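PDB 2QMX: prephenate dehydratase from Chlorobium tepidum TLS, which catalyses the dehydration and decarboxylation of prephenate to phenylpyruvate in phenylalanine biosynthesis and is inhibited allosterically by L-phenylalanine. Local coordinates for residues 37-42 and 70-75. Sequence-based numbering, arbitrary orientation.
Sequences DVFSAV and LRRPVV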
loop_
_atom_site.group_PDB
_atom_site.type_symbol
_atom_site.label_atom_id
_atom_site.label_comp_id
_atom_site.label_asym_id
_atom_site.label_seq_id
_atom_site.Cartn_x
_atom_site.Cartn_y
_atom_site.Cartn_z
ATOM N N ASP A 37 12.931 -7.052 11.225
ATOM C CA ASP A 37 13.429 -8.388 11.578
ATOM C C ASP A 37 13.868 -9.340 10.414
ATOM O O ASP A 37 14.853 -10.073 10.567
ATOM C CB ASP A 37 12.430 -9.084 12.537
ATOM C CG ASP A 37 12.735 -8.803 14.071
ATOM O OD1 ASP A 37 13.492 -7.858 14.439
ATOM O OD2 ASP A 37 12.210 -9.556 14.922
ATOM N N VAL A 38 13.169 -9.306 9.267
ATOM C CA VAL A 38 13.457 -10.170 8.104
ATOM C C VAL A 38 14.783 -9.755 7.481
ATOM O O VAL A 38 15.672 -10.602 7.231
ATOM C CB VAL A 38 12.395 -10.028 6.969
ATOM C CG1 VAL A 38 12.858 -10.775 5.744
ATOM C CG2 VAL A 38 11.022 -10.518 7.418
ATOM N N PHE A 39 14.929 -8.451 7.219
ATOM C CA PHE A 39 16.240 -7.944 6.796
ATOM C C PHE A 39 17.369 -8.286 7.755
ATOM O O PHE A 39 18.473 -8.485 7.321
ATOM C CB PHE A 39 16.239 -6.440 6.528
ATOM C CG PHE A 39 15.516 -6.049 5.282
ATOM C CD1 PHE A 39 14.118 -6.000 5.253
ATOM C CD2 PHE A 39 16.236 -5.676 4.134
ATOM C CE1 PHE A 39 13.454 -5.609 4.095
ATOM C CE2 PHE A 39 15.596 -5.251 2.978
ATOM C CZ PHE A 39 14.195 -5.231 2.943
ATOM N N SER A 40 17.100 -8.355 9.048
ATOM C CA SER A 40 18.173 -8.595 10.048
ATOM C C SER A 40 18.617 -10.072 10.185
ATOM O O SER A 40 19.752 -10.370 10.585
ATOM C CB SER A 40 17.728 -8.039 11.402
ATOM O OG SER A 40 17.366 -6.672 11.239
ATOM N N ALA A 41 17.703 -10.987 9.875
ATOM C CA ALA A 41 18.015 -12.402 9.790
ATOM C C ALA A 41 19.124 -12.592 8.717
ATOM O O ALA A 41 20.031 -13.407 8.889
ATOM C CB ALA A 41 16.750 -13.173 9.418
ATOM N N VAL A 42 19.042 -11.808 7.627
ATOM C CA VAL A 42 20.063 -11.840 6.570
ATOM C C VAL A 42 21.354 -11.165 7.032
ATOM O O VAL A 42 22.406 -11.826 7.071
ATOM C CB VAL A 42 19.552 -11.318 5.190
ATOM C CG1 VAL A 42 20.672 -11.430 4.135
ATOM C CG2 VAL A 42 18.351 -12.113 4.729
ATOM N N LEU A 70 17.229 -0.174 0.070
ATOM C CA LEU A 70 18.147 0.931 -0.013
ATOM C C LEU A 70 19.197 0.912 1.090
ATOM O O LEU A 70 20.399 1.024 0.790
ATOM C CB LEU A 70 17.328 2.197 0.047
ATOM C CG LEU A 70 17.729 3.497 -0.613
ATOM C CD1 LEU A 70 18.359 4.338 0.475
ATOM C CD2 LEU A 70 18.687 3.281 -1.785
ATOM N N ARG A 71 18.793 0.770 2.354
ATOM C CA ARG A 71 19.778 0.837 3.427
ATOM C C ARG A 71 20.502 -0.473 3.779
ATOM O O ARG A 71 21.605 -0.463 4.360
ATOM C CB ARG A 71 19.147 1.376 4.705
ATOM C CG ARG A 71 19.023 2.864 4.713
ATOM C CD ARG A 71 17.829 3.195 5.558
ATOM N NE ARG A 71 16.936 4.138 4.875
ATOM C CZ ARG A 71 15.653 4.296 5.190
ATOM N NH1 ARG A 71 15.109 3.558 6.185
ATOM N NH2 ARG A 71 14.924 5.193 4.523
ATOM N N ARG A 72 19.879 -1.598 3.482
ATOM C CA ARG A 72 20.489 -2.861 3.879
ATOM C C ARG A 72 21.479 -3.333 2.846
ATOM O O ARG A 72 21.206 -3.247 1.651
ATOM C CB ARG A 72 19.426 -3.913 4.168
ATOM C CG ARG A 72 18.959 -4.005 5.663
ATOM C CD ARG A 72 19.430 -2.835 6.525
ATOM N NE ARG A 72 18.784 -2.757 7.834
ATOM C CZ ARG A 72 18.730 -1.637 8.572
ATOM N NH1 ARG A 72 18.088 -1.642 9.731
ATOM N NH2 ARG A 72 19.303 -0.503 8.148
ATOM N N PRO A 73 22.635 -3.849 3.315
ATOM C CA PRO A 73 23.668 -4.346 2.410
ATOM C C PRO A 73 23.185 -5.677 1.831
ATOM O O PRO A 73 23.697 -6.768 2.105
ATOM C CB PRO A 73 24.883 -4.497 3.320
ATOM C CG PRO A 73 24.292 -4.814 4.641
ATOM C CD PRO A 73 23.013 -4.040 4.728
ATOM N N VAL A 74 22.218 -5.534 0.977
ATOM C CA VAL A 74 21.413 -6.610 0.585
ATOM C C VAL A 74 21.373 -6.547 -0.961
ATOM O O VAL A 74 21.803 -5.539 -1.530
ATOM C CB VAL A 74 20.094 -6.369 1.340
ATOM C CG1 VAL A 74 18.929 -6.205 0.468
ATOM C CG2 VAL A 74 19.945 -7.384 2.509
ATOM N N VAL A 75 20.927 -7.612 -1.631
ATOM C CA VAL A 75 20.828 -7.651 -3.103
ATOM C C VAL A 75 19.669 -8.584 -3.539
ATOM O O VAL A 75 19.591 -9.760 -3.056
ATOM C CB VAL A 75 22.175 -8.229 -3.745
ATOM C CG1 VAL A 75 22.322 -9.736 -3.553
ATOM C CG2 VAL A 75 22.220 -7.944 -5.219
#
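Arg72 meets buried Phe39 with the aliphatic base of its side chain, not with its charge. The prephenate dehydratase domain has a periplasmic-binding-protein-like fold of two alpha/beta lobes; this contact lies in the lobe built on strands 8-12, 49-56 and 74-83. Here helix 35-43 faces the link between helix 63-71 and strand 74-83. Arg72 is the first residue to leave the helix, and Pro73 centres an inverse gamma turn that leads into the strand.

Arg72 CG lies 3.5 Å from Phe39 CD2, and Arg72 CB is 3.6 Å from the same atom. The approach is oblique to the ring. The Arg72 chain bends at chi2 (12°), and its guanidinium plane is nearly perpendicular to the ring, at 85°. Phe39 CG is anti to its carbonyl carbon (chi1 -72°), which carries the ring past residues 72-74 with CD2 and CE2 on their side. Leu68 and Leu69 of helix 63-71 and Ile52 of strand 49-56 also touch Phe39.

Val74 continues the apolar seam where the strand starts. Its CG1 is 4.3 Å from Phe39 CE2, again obliquely. Its other methyl turns to the next helical turn, where Val74 CG2 lies 4.4 Å from Val42 CG1.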